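Local coordinates for sulfonate ABC transporter, periplasmic sulfonate-binding protein SsuA (Methylobacillus flagellatus, PDB 3UIF) that probably binds sulfonates or related compounds in the periplasm and delivers them to a membrane-bound ABC importer, at residues V7-S12 with E47-A52; K20-G25 with Y245-Y250; I69-Y74 with V204-D209; Q90-W95 with A220-Y225. All coordinates share one frame; numbering follows the deposited sequence.

Contact 1: residues V7-S12 with E47-A52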
# COMPACT_ATOMS: atom_id res chain seq x y z
N VAL A 7 -17.36 -15.83 -13.89
CA VAL A 7 -17.42 -14.66 -13.02
C VAL A 7 -16.30 -14.73 -11.99
O VAL A 7 -16.20 -15.70 -11.24
CB VAL A 7 -18.77 -14.50 -12.30
CG1 VAL A 7 -18.65 -13.50 -11.15
CG2 VAL A 7 -19.84 -14.06 -13.27
N VAL A 8 -15.46 -13.72 -11.99
CA VAL A 8 -14.42 -13.62 -10.99
C VAL A 8 -14.65 -12.34 -10.20
O VAL A 8 -14.68 -11.24 -10.76
CB VAL A 8 -13.02 -13.70 -11.63
CG1 VAL A 8 -11.93 -13.41 -10.60
CG2 VAL A 8 -12.81 -15.08 -12.23
N ARG A 9 -14.88 -12.51 -8.91
CA ARG A 9 -15.15 -11.39 -8.02
C ARG A 9 -13.86 -10.82 -7.50
O ARG A 9 -13.03 -11.54 -6.92
CB ARG A 9 -16.04 -11.82 -6.85
CG ARG A 9 -17.51 -11.42 -6.99
CD ARG A 9 -18.46 -12.61 -6.82
NE ARG A 9 -17.84 -13.76 -6.13
CZ ARG A 9 -18.40 -14.97 -6.01
NH1 ARG A 9 -19.60 -15.22 -6.51
NH2 ARG A 9 -17.74 -15.93 -5.37
N ILE A 10 -13.69 -9.51 -7.72
CA ILE A 10 -12.48 -8.79 -7.30
C ILE A 10 -12.81 -7.57 -6.45
O ILE A 10 -13.54 -6.67 -6.87
CB ILE A 10 -11.60 -8.41 -8.50
CG1 ILE A 10 -11.42 -9.63 -9.42
CG2 ILE A 10 -10.26 -7.91 -8.01
CD1 ILE A 10 -10.46 -9.44 -10.58
N ALA A 11 -12.27 -7.54 -5.24
CA ALA A 11 -12.49 -6.43 -4.31
C ALA A 11 -11.43 -5.35 -4.44
O ALA A 11 -10.27 -5.64 -4.76
CB ALA A 11 -12.55 -6.95 -2.88
N SER A 12 -11.82 -4.11 -4.18
CA SER A 12 -10.89 -3.01 -4.00
C SER A 12 -11.41 -2.05 -2.94
O SER A 12 -12.62 -2.04 -2.62
CB SER A 12 -10.72 -2.26 -5.31
OG SER A 12 -11.91 -1.52 -5.58
N GLU A 47 -15.91 -9.02 -11.87
CA GLU A 47 -16.94 -8.28 -11.17
C GLU A 47 -16.34 -7.56 -9.98
O GLU A 47 -15.67 -8.16 -9.15
CB GLU A 47 -18.03 -9.22 -10.70
CG GLU A 47 -19.14 -9.42 -11.71
CD GLU A 47 -20.28 -10.21 -11.12
OE1 GLU A 47 -20.47 -10.12 -9.88
OE2 GLU A 47 -20.99 -10.91 -11.90
N TRP A 48 -16.58 -6.27 -9.90
CA TRP A 48 -15.94 -5.48 -8.87
C TRP A 48 -16.76 -5.48 -7.63
O TRP A 48 -17.98 -5.41 -7.68
CB TRP A 48 -15.70 -4.07 -9.35
CG TRP A 48 -14.84 -4.02 -10.58
CD1 TRP A 48 -15.23 -3.67 -11.87
CD2 TRP A 48 -13.40 -4.33 -10.69
NE1 TRP A 48 -14.17 -3.73 -12.74
CE2 TRP A 48 -13.04 -4.11 -12.10
CE3 TRP A 48 -12.41 -4.74 -9.79
CZ2 TRP A 48 -11.74 -4.30 -12.57
CZ3 TRP A 48 -11.10 -4.92 -10.27
CH2 TRP A 48 -10.78 -4.71 -11.63
N VAL A 49 -16.08 -5.60 -6.49
CA VAL A 49 -16.71 -5.46 -5.19
C VAL A 49 -16.02 -4.27 -4.50
O VAL A 49 -15.08 -4.44 -3.75
CB VAL A 49 -16.63 -6.76 -4.35
CG1 VAL A 49 -17.41 -6.61 -3.05
CG2 VAL A 49 -17.16 -7.96 -5.15
N PRO A 50 -16.49 -3.05 -4.80
CA PRO A 50 -15.95 -1.88 -4.14
C PRO A 50 -16.26 -1.89 -2.63
O PRO A 50 -17.35 -2.27 -2.21
CB PRO A 50 -16.71 -0.73 -4.82
CG PRO A 50 -18.02 -1.35 -5.20
CD PRO A 50 -17.65 -2.73 -5.65
N ALA A 51 -15.29 -1.49 -1.83
CA ALA A 51 -15.46 -1.46 -0.39
C ALA A 51 -15.02 -0.11 0.14
O ALA A 51 -13.90 0.32 -0.10
CB ALA A 51 -14.66 -2.57 0.26
N ALA A 52 -15.91 0.56 0.87
CA ALA A 52 -15.53 1.78 1.58
C ALA A 52 -14.36 1.51 2.53
O ALA A 52 -14.14 0.38 3.02
CB ALA A 52 -16.71 2.38 2.32
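Ile10 is gripped through both halves of its backbone by the strand beside it: its N donates to Glu47 O (2.8 Å, almost straight at 175°) and its O accepts from Val49 N (2.8 Å). This is the parallel pattern, in which one residue bonds to the two neighbours of the residue opposite, here Trp48. Glu47 N to Val8 O continues it at one end; at the other, Ser12 N reaches Val49 O over a longer 3.3 Å before Ala51 N returns to Ser12 O. The packing is close on the face that carries Ile10 and Trp48, whose side chains lie alongside each other. Trp48 CG is anti to its carbonyl carbon (chi1 -59°), and the six-membered part of the indole comes back over the neighbouring strand, bringing CZ3 to 3.8 Å from Ile10 CG2. On the face of Arg9, Ala11 and Val49, the aliphatic start of the arginine runs beside the valine, CG to CG2 at 3.9 Å. The end at Val7 is looser and solvent-facing. There the extended Glu47 side chain crosses the exposed valine, OE2 lying 3.6 Å from Val7 CG1, while Arg9 NE stays 5.9 Å from Glu47 OE1, so any attraction between these charges acts over a distance. Pro50, at the far end beside Ser12, is also exposed. The other edge of strand 6-17 is taken by strand 71-75, which bonds to the backbones of Arg9 and Ala11. Helix 26-32 covers Trp48 with Val30 and Val31, and helix 56-65 sets Ile60 against Ala11 and Ala51 on the opposite face.

Contact 2: residues K20-G25 with Y245-Y250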
# COMPACT_ATOMS: atom_id res chain seq x y z
N LYS A 20 -17.13 11.19 -8.33
CA LYS A 20 -16.30 10.11 -8.90
C LYS A 20 -15.92 9.05 -7.85
O LYS A 20 -16.27 9.18 -6.67
CB LYS A 20 -15.08 10.70 -9.63
CG LYS A 20 -15.42 11.38 -10.96
CD LYS A 20 -14.21 12.11 -11.54
CE LYS A 20 -14.54 12.83 -12.84
NZ LYS A 20 -13.32 13.49 -13.40
N THR A 21 -15.25 7.97 -8.27
CA THR A 21 -14.82 6.93 -7.35
C THR A 21 -13.31 6.73 -7.44
O THR A 21 -12.77 6.38 -8.50
CB THR A 21 -15.51 5.57 -7.62
OG1 THR A 21 -16.94 5.71 -7.55
CG2 THR A 21 -15.04 4.54 -6.58
N VAL A 22 -12.63 6.99 -6.32
CA VAL A 22 -11.21 6.70 -6.20
C VAL A 22 -11.05 5.26 -5.73
O VAL A 22 -11.81 4.78 -4.87
CB VAL A 22 -10.50 7.66 -5.19
CG1 VAL A 22 -9.12 7.14 -4.77
CG2 VAL A 22 -10.37 9.05 -5.77
N TYR A 23 -10.05 4.60 -6.31
CA TYR A 23 -9.60 3.28 -5.90
C TYR A 23 -8.13 3.39 -5.51
O TYR A 23 -7.35 4.13 -6.18
CB TYR A 23 -9.74 2.31 -7.06
CG TYR A 23 -11.14 2.20 -7.62
CD1 TYR A 23 -11.56 3.06 -8.64
CD2 TYR A 23 -12.03 1.23 -7.15
CE1 TYR A 23 -12.83 2.95 -9.18
CE2 TYR A 23 -13.31 1.10 -7.68
CZ TYR A 23 -13.70 1.97 -8.69
OH TYR A 23 -14.96 1.89 -9.22
N ALA A 24 -7.74 2.65 -4.46
CA ALA A 24 -6.38 2.76 -3.89
C ALA A 24 -5.23 2.53 -4.92
O ALA A 24 -4.58 1.47 -4.93
CB ALA A 24 -6.23 1.88 -2.65
N GLY A 25 -5.02 3.55 -5.78
CA GLY A 25 -3.89 3.63 -6.71
C GLY A 25 -3.90 2.56 -7.78
O GLY A 25 -4.23 2.84 -8.97
N TYR A 245 -5.65 8.63 -12.32
CA TYR A 245 -5.78 7.45 -11.46
C TYR A 245 -5.25 7.60 -10.04
O TYR A 245 -5.26 6.63 -9.29
CB TYR A 245 -5.14 6.21 -12.10
CG TYR A 245 -5.54 6.04 -13.53
CD1 TYR A 245 -4.64 6.31 -14.56
CD2 TYR A 245 -6.85 5.67 -13.86
CE1 TYR A 245 -5.03 6.18 -15.88
CE2 TYR A 245 -7.25 5.53 -15.17
CZ TYR A 245 -6.34 5.78 -16.18
OH TYR A 245 -6.73 5.65 -17.47
N SER A 246 -4.79 8.79 -9.67
CA SER A 246 -4.24 8.94 -8.33
C SER A 246 -5.33 9.22 -7.29
O SER A 246 -6.52 9.01 -7.55
CB SER A 246 -3.10 9.96 -8.29
OG SER A 246 -3.51 11.21 -8.79
N ASN A 247 -4.92 9.66 -6.11
CA ASN A 247 -5.85 9.91 -5.03
C ASN A 247 -6.49 11.28 -5.16
O ASN A 247 -5.86 12.30 -4.85
CB ASN A 247 -5.12 9.78 -3.72
CG ASN A 247 -6.04 9.64 -2.54
OD1 ASN A 247 -7.12 10.24 -2.50
ND2 ASN A 247 -5.61 8.88 -1.55
N LYS A 248 -7.74 11.31 -5.62
CA LYS A 248 -8.42 12.58 -5.89
C LYS A 248 -8.91 13.34 -4.66
O LYS A 248 -9.46 14.44 -4.80
CB LYS A 248 -9.60 12.39 -6.85
CG LYS A 248 -9.29 11.63 -8.12
CD LYS A 248 -10.48 11.74 -9.06
CE LYS A 248 -10.36 10.80 -10.25
NZ LYS A 248 -9.37 11.27 -11.27
N ILE A 249 -8.75 12.78 -3.46
CA ILE A 249 -9.08 13.54 -2.24
C ILE A 249 -8.11 14.71 -2.13
O ILE A 249 -8.41 15.73 -1.49
CB ILE A 249 -8.97 12.71 -0.94
CG1 ILE A 249 -9.90 11.51 -0.97
CG2 ILE A 249 -9.29 13.58 0.27
CD1 ILE A 249 -9.73 10.60 0.24
N TYR A 250 -6.96 14.54 -2.79
CA TYR A 250 -5.85 15.46 -2.69
C TYR A 250 -5.51 16.07 -4.03
O TYR A 250 -5.67 15.40 -5.06
CB TYR A 250 -4.64 14.73 -2.14
CG TYR A 250 -4.89 14.19 -0.76
CD1 TYR A 250 -4.98 15.05 0.32
CD2 TYR A 250 -5.09 12.82 -0.54
CE1 TYR A 250 -5.26 14.58 1.58
CE2 TYR A 250 -5.36 12.34 0.73
CZ TYR A 250 -5.44 13.23 1.78
OH TYR A 250 -5.69 12.79 3.06
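Gly25 O and Tyr245 O, two acceptors, approach each other to 3.9 Å, and Ser28 OG lies within hydrogen-bonding reach of both, so its one proton must be shared or alternate between them. Gly25 occupies the N-cap position of helix 26-32 with a positive phi (66°), a backbone shape that favours glycine, and here the chain passes from strand 20-23 into the helix, beside the loop after helix 238-245. The rest of the contact is apolar and rests largely on Val22. Its CG2 methyl, anti to the carbonyl carbon, meets the backbone of the turn at Lys248 N (3.5 Å) and the side chain at Lys248 CB (3.6 Å), while CG1 faces Asn247 more distantly. The surface it meets is shaped by a type I turn from Asn247 to Tyr250, closed by Tyr250 N to Asn247 O; inside it Asn247 OD1 accepts from Ile249 N (3.2 Å), an Asx turn that fixes the rotation of the amide. Beyond Val22, Lys248 runs extended as far as CE and then bends (chi4 -75°), which takes NZ to Glu244 O. Lys20 passes nearby, its CD 4.3 Å from Lys248 CE, and the two NZ atoms stay 5.0 Å apart; any repulsion is probably weak, since Lys20 is exposed and solvent would screen it. Strand 20-23 forms a hairpin with strand 6-17, Val22 bonding to Thr15, and Tyr23 leans on Ser12 and Ala14. The loop joins helix 238-245 to helix 252-257, where Asn255 ND2 holds Asn247 O, while Tyr250 meets the ring of Phe174 edge to face.

Contact 3: residues I69-Y74 with V204-D209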
# COMPACT_ATOMS: atom_id res chain seq x y z
N ILE A 69 -15.60 -13.86 -2.34
CA ILE A 69 -14.71 -12.97 -3.08
C ILE A 69 -13.53 -13.83 -3.48
O ILE A 69 -13.19 -14.76 -2.75
CB ILE A 69 -14.25 -11.79 -2.21
CG1 ILE A 69 -15.39 -10.78 -2.07
CG2 ILE A 69 -13.02 -11.11 -2.77
CD1 ILE A 69 -15.20 -9.78 -0.94
N ASP A 70 -12.92 -13.54 -4.62
CA ASP A 70 -11.87 -14.40 -5.13
C ASP A 70 -10.52 -13.72 -5.10
O ASP A 70 -9.52 -14.33 -4.75
CB ASP A 70 -12.21 -14.84 -6.55
CG ASP A 70 -13.58 -15.48 -6.64
OD1 ASP A 70 -13.92 -16.29 -5.75
OD2 ASP A 70 -14.32 -15.18 -7.58
N PHE A 71 -10.52 -12.44 -5.47
CA PHE A 71 -9.34 -11.62 -5.50
C PHE A 71 -9.62 -10.32 -4.81
O PHE A 71 -10.77 -9.89 -4.73
CB PHE A 71 -8.93 -11.34 -6.93
CG PHE A 71 -8.37 -12.53 -7.63
CD1 PHE A 71 -7.02 -12.80 -7.57
CD2 PHE A 71 -9.21 -13.39 -8.33
CE1 PHE A 71 -6.51 -13.91 -8.22
CE2 PHE A 71 -8.70 -14.50 -8.98
CZ PHE A 71 -7.35 -14.77 -8.91
N GLY A 72 -8.55 -9.67 -4.34
CA GLY A 72 -8.67 -8.40 -3.65
C GLY A 72 -7.45 -7.54 -3.85
O GLY A 72 -6.34 -7.95 -3.58
N ILE A 73 -7.66 -6.33 -4.35
CA ILE A 73 -6.58 -5.40 -4.52
C ILE A 73 -6.59 -4.37 -3.41
O ILE A 73 -7.34 -3.39 -3.44
CB ILE A 73 -6.62 -4.72 -5.90
CG1 ILE A 73 -6.66 -5.79 -7.01
CG2 ILE A 73 -5.38 -3.83 -6.03
CD1 ILE A 73 -7.06 -5.28 -8.38
N TYR A 74 -5.75 -4.61 -2.40
CA TYR A 74 -5.68 -3.71 -1.27
C TYR A 74 -4.34 -3.86 -0.57
O TYR A 74 -3.44 -4.53 -1.09
CB TYR A 74 -6.91 -3.87 -0.35
CG TYR A 74 -7.07 -5.17 0.41
CD1 TYR A 74 -7.82 -5.20 1.60
CD2 TYR A 74 -6.51 -6.37 -0.02
CE1 TYR A 74 -8.00 -6.36 2.32
CE2 TYR A 74 -6.68 -7.54 0.71
CZ TYR A 74 -7.43 -7.53 1.88
OH TYR A 74 -7.62 -8.69 2.61
N VAL A 204 -2.38 -7.59 -5.27
CA VAL A 204 -3.47 -8.46 -5.65
C VAL A 204 -3.41 -9.73 -4.83
O VAL A 204 -2.47 -10.52 -4.95
CB VAL A 204 -3.44 -8.81 -7.15
CG1 VAL A 204 -4.58 -9.75 -7.50
CG2 VAL A 204 -3.50 -7.56 -8.00
N TRP A 205 -4.42 -9.89 -3.99
CA TRP A 205 -4.53 -11.04 -3.09
C TRP A 205 -5.57 -12.02 -3.58
O TRP A 205 -6.66 -11.64 -4.04
CB TRP A 205 -4.84 -10.56 -1.67
CG TRP A 205 -3.72 -9.74 -1.07
CD1 TRP A 205 -3.48 -8.38 -1.22
CD2 TRP A 205 -2.65 -10.21 -0.19
NE1 TRP A 205 -2.36 -7.99 -0.53
CE2 TRP A 205 -1.82 -9.04 0.11
CE3 TRP A 205 -2.30 -11.45 0.35
CZ2 TRP A 205 -0.70 -9.13 0.92
CZ3 TRP A 205 -1.16 -11.52 1.17
CH2 TRP A 205 -0.38 -10.39 1.44
N ALA A 206 -5.23 -13.30 -3.51
CA ALA A 206 -6.11 -14.35 -4.00
C ALA A 206 -6.49 -15.31 -2.89
O ALA A 206 -5.65 -15.67 -2.05
CB ALA A 206 -5.44 -15.09 -5.13
N ARG A 207 -7.75 -15.73 -2.90
CA ARG A 207 -8.24 -16.77 -2.00
C ARG A 207 -7.51 -18.10 -2.28
O ARG A 207 -7.46 -18.56 -3.42
CB ARG A 207 -9.75 -16.90 -2.13
CG ARG A 207 -10.42 -17.66 -0.99
CD ARG A 207 -11.93 -17.43 -0.97
NE ARG A 207 -12.51 -17.45 -2.31
CZ ARG A 207 -12.85 -18.53 -3.00
NH1 ARG A 207 -12.68 -19.76 -2.51
NH2 ARG A 207 -13.35 -18.39 -4.21
N ASN A 208 -6.91 -18.68 -1.25
CA ASN A 208 -6.04 -19.84 -1.40
C ASN A 208 -6.70 -20.98 -2.16
O ASN A 208 -6.10 -21.56 -3.07
CB ASN A 208 -5.52 -20.30 -0.03
CG ASN A 208 -4.47 -19.36 0.56
OD1 ASN A 208 -3.95 -18.46 -0.12
ND2 ASN A 208 -4.14 -19.56 1.83
N ASP A 209 -7.95 -21.27 -1.78
CA ASP A 209 -8.80 -22.26 -2.43
C ASP A 209 -9.11 -21.92 -3.88
O ASP A 209 -9.32 -22.82 -4.69
CB ASP A 209 -10.14 -22.35 -1.70
CG ASP A 209 -10.08 -23.19 -0.45
OD1 ASP A 209 -11.12 -23.25 0.24
OD2 ASP A 209 -9.01 -23.77 -0.17
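Arg207 runs out extended and then bends at chi3 (41°), which lays its guanidinium edge against the loop at Ile69 and Asp70, just ahead of strand 71-75; chi1 of Asp70 (-54°) swings the carboxylate back to meet it. NE donates to Ile69 O (2.8 Å) and NH2 to Asp70 OD1 (2.7 Å), both acceptors lying near the guanidinium plane, although the carboxylate itself is turned 54° from that plane and is met on its anti side. Arg207 N adds a bond to Asp70 O (2.9 Å), and Asp70 OD2 is taken by Arg9 N. A leucine in place of Arg207 would probably leave the buried Asp70 carboxylate without its countercharge and Ile69 O without its side-chain donor. Further on, Gly72 and Trp205 form the hydrogen-bonded antiparallel pair, Gly72 N to Trp205 O at 2.7 Å and Trp205 N to Gly72 O at 2.8 Å. The edge of Tyr74 meets the face of the Trp205 five-membered ring in an offset edge-to-face stack, planes perpendicular, with Tyr74 CD2 3.8 Å from Trp205 CD1; Tyr74 OH bonds to Asn61. On the other face Phe71 packs against Ala206 and Val204, CD1 to Val204 CG1 being 3.9 Å. Strand 202-207 thus enters antiparallel between strands 71-75 and 89-94, the sheet order 44-51, 6-17, 71-75, 202-207, 89-94 being that of the first lobe of a type II periplasmic binding protein.

Contact 4: residues Q90-W95 with A220-Y225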
# COMPACT_ATOMS: atom_id res chain seq x y z
N GLN A 90 -3.39 -15.22 -0.45
CA GLN A 90 -2.01 -15.19 -0.99
C GLN A 90 -1.78 -13.93 -1.79
O GLN A 90 -2.68 -13.49 -2.51
CB GLN A 90 -1.86 -16.27 -2.04
CG GLN A 90 -1.19 -17.54 -1.67
CD GLN A 90 -1.58 -18.62 -2.67
OE1 GLN A 90 -1.06 -18.67 -3.78
NE2 GLN A 90 -2.52 -19.48 -2.28
N LEU A 91 -0.56 -13.39 -1.72
CA LEU A 91 -0.18 -12.30 -2.62
C LEU A 91 0.28 -12.90 -3.96
O LEU A 91 1.31 -13.58 -4.02
CB LEU A 91 0.93 -11.44 -2.00
CG LEU A 91 1.41 -10.24 -2.83
CD1 LEU A 91 0.31 -9.20 -3.02
CD2 LEU A 91 2.61 -9.61 -2.15
N VAL A 92 -0.49 -12.64 -5.03
CA VAL A 92 -0.18 -13.16 -6.38
C VAL A 92 0.35 -12.10 -7.35
O VAL A 92 0.82 -12.44 -8.44
CB VAL A 92 -1.36 -13.91 -7.03
CG1 VAL A 92 -1.68 -15.19 -6.25
CG2 VAL A 92 -2.58 -13.00 -7.17
N ALA A 93 0.26 -10.83 -6.95
CA ALA A 93 0.85 -9.71 -7.68
C ALA A 93 1.04 -8.49 -6.75
O ALA A 93 0.06 -7.80 -6.43
CB ALA A 93 0.01 -9.33 -8.90
N PRO A 94 2.29 -8.25 -6.31
CA PRO A 94 2.61 -7.08 -5.51
C PRO A 94 2.43 -5.84 -6.38
O PRO A 94 2.82 -5.86 -7.55
CB PRO A 94 4.09 -7.27 -5.16
CG PRO A 94 4.39 -8.71 -5.39
CD PRO A 94 3.48 -9.10 -6.52
N TRP A 95 1.83 -4.78 -5.82
CA TRP A 95 1.58 -3.58 -6.59
C TRP A 95 2.70 -2.55 -6.51
O TRP A 95 2.61 -1.46 -7.06
CB TRP A 95 0.22 -2.98 -6.23
CG TRP A 95 0.06 -2.42 -4.82
CD1 TRP A 95 1.07 -2.07 -3.92
CD2 TRP A 95 -1.19 -2.10 -4.13
NE1 TRP A 95 0.53 -1.58 -2.76
CE2 TRP A 95 -0.81 -1.56 -2.82
CE3 TRP A 95 -2.55 -2.19 -4.46
CZ2 TRP A 95 -1.76 -1.15 -1.88
CZ3 TRP A 95 -3.50 -1.76 -3.51
CH2 TRP A 95 -3.10 -1.25 -2.25
N ALA A 220 -4.24 -15.71 -15.75
CA ALA A 220 -4.78 -14.78 -16.71
C ALA A 220 -4.94 -13.42 -16.05
O ALA A 220 -4.57 -12.39 -16.63
CB ALA A 220 -6.10 -15.30 -17.26
N ILE A 221 -5.41 -13.43 -14.81
CA ILE A 221 -5.53 -12.20 -14.00
C ILE A 221 -4.19 -11.51 -13.75
O ILE A 221 -4.06 -10.31 -14.00
CB ILE A 221 -6.30 -12.48 -12.70
CG1 ILE A 221 -7.78 -12.28 -12.97
CG2 ILE A 221 -5.90 -11.53 -11.58
CD1 ILE A 221 -8.63 -13.29 -12.27
N VAL A 222 -3.21 -12.26 -13.28
CA VAL A 222 -1.86 -11.72 -13.05
C VAL A 222 -1.20 -11.20 -14.34
O VAL A 222 -0.68 -10.08 -14.36
CB VAL A 222 -0.95 -12.73 -12.34
CG1 VAL A 222 0.40 -12.09 -12.06
CG2 VAL A 222 -1.60 -13.21 -11.04
N THR A 223 -1.22 -12.00 -15.40
CA THR A 223 -0.69 -11.53 -16.68
C THR A 223 -1.39 -10.24 -17.10
O THR A 223 -0.73 -9.26 -17.44
CB THR A 223 -0.81 -12.60 -17.77
OG1 THR A 223 0.06 -13.69 -17.46
CG2 THR A 223 -0.44 -12.03 -19.10
N ALA A 224 -2.73 -10.22 -17.04
CA ALA A 224 -3.50 -9.04 -17.44
C ALA A 224 -3.17 -7.83 -16.56
O ALA A 224 -2.98 -6.73 -17.07
CB ALA A 224 -4.99 -9.33 -17.43
N TYR A 225 -3.08 -8.05 -15.26
CA TYR A 225 -2.67 -7.03 -14.32
C TYR A 225 -1.34 -6.38 -14.67
O TYR A 225 -1.24 -5.16 -14.77
CB TYR A 225 -2.56 -7.63 -12.92
CG TYR A 225 -2.16 -6.62 -11.87
CD1 TYR A 225 -3.09 -5.72 -11.36
CD2 TYR A 225 -0.86 -6.59 -11.36
CE1 TYR A 225 -2.73 -4.81 -10.38
CE2 TYR A 225 -0.48 -5.69 -10.39
CZ TYR A 225 -1.42 -4.80 -9.90
OH TYR A 225 -1.07 -3.89 -8.92
O HOH W 1 1.01 -2.25 -9.48
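Val92 and Ala93 form a classic beta bulge opposite Val204, and helix 215-233 packs on this kink with Val222 and Tyr225, a helix-on-sheet contact in one lobe of the binding protein. Val222 crosses the side chain of Val92 at a slant: its CG2 lies 4.0 Å from Val92 CG2 and 3.6 Å from the carbonyl at Val92 O. One helical turn on, Tyr225 projects with CG anti to the backbone N (chi1 -179°), carrying the ring past Ala93, whose CB is 3.8 Å from CD2, as far as Trp95. There the hydroxyl lies against the Trp95 backbone and CB. A water links the two, donating to Trp95 O (3.0 Å) and hydrogen-bonding to Tyr225 OH (2.7 Å), and Ser26 OG is a further partner of the same hydroxyl. A phenylalanine in place of Tyr225 would probably keep the packing on Ala93 but leave the water and Ser26 without their shared partner. A bound glycerol, probably from the crystallisation liquor, also reaches Trp95 O, which is consistent with a pocket beside this end of the strand. Around the contact, Phe309 of helix 308-316 covers both Val92 and Val222, strand 202-207 sets Val204 against Val92 and Tyr225, and Leu39 of helix 35-41 touches Ile221 and Ala224.

From the N terminus, strand 6-17 opens contact 1, and 20-25 opens contact 2 before 47-52 closes contact 1, so these two cross. Segments 69-74 and 90-95 then open contacts 3 and 4. The chain next builds the five-stranded sheet of the other lobe before 204-209 closes contact 3 and 220-225 closes contact 4; these also cross, and both fall within the span of contact 2, completed last by 245-250. All four reach one six-stranded sheet. Ala11 O bonds to Ile73 N, linking contacts 1 and 3; Ala93 O bonds to Val204 N, linking contacts 3 and 4; and Tyr23 packs on Ser12 between contacts 1 and 2.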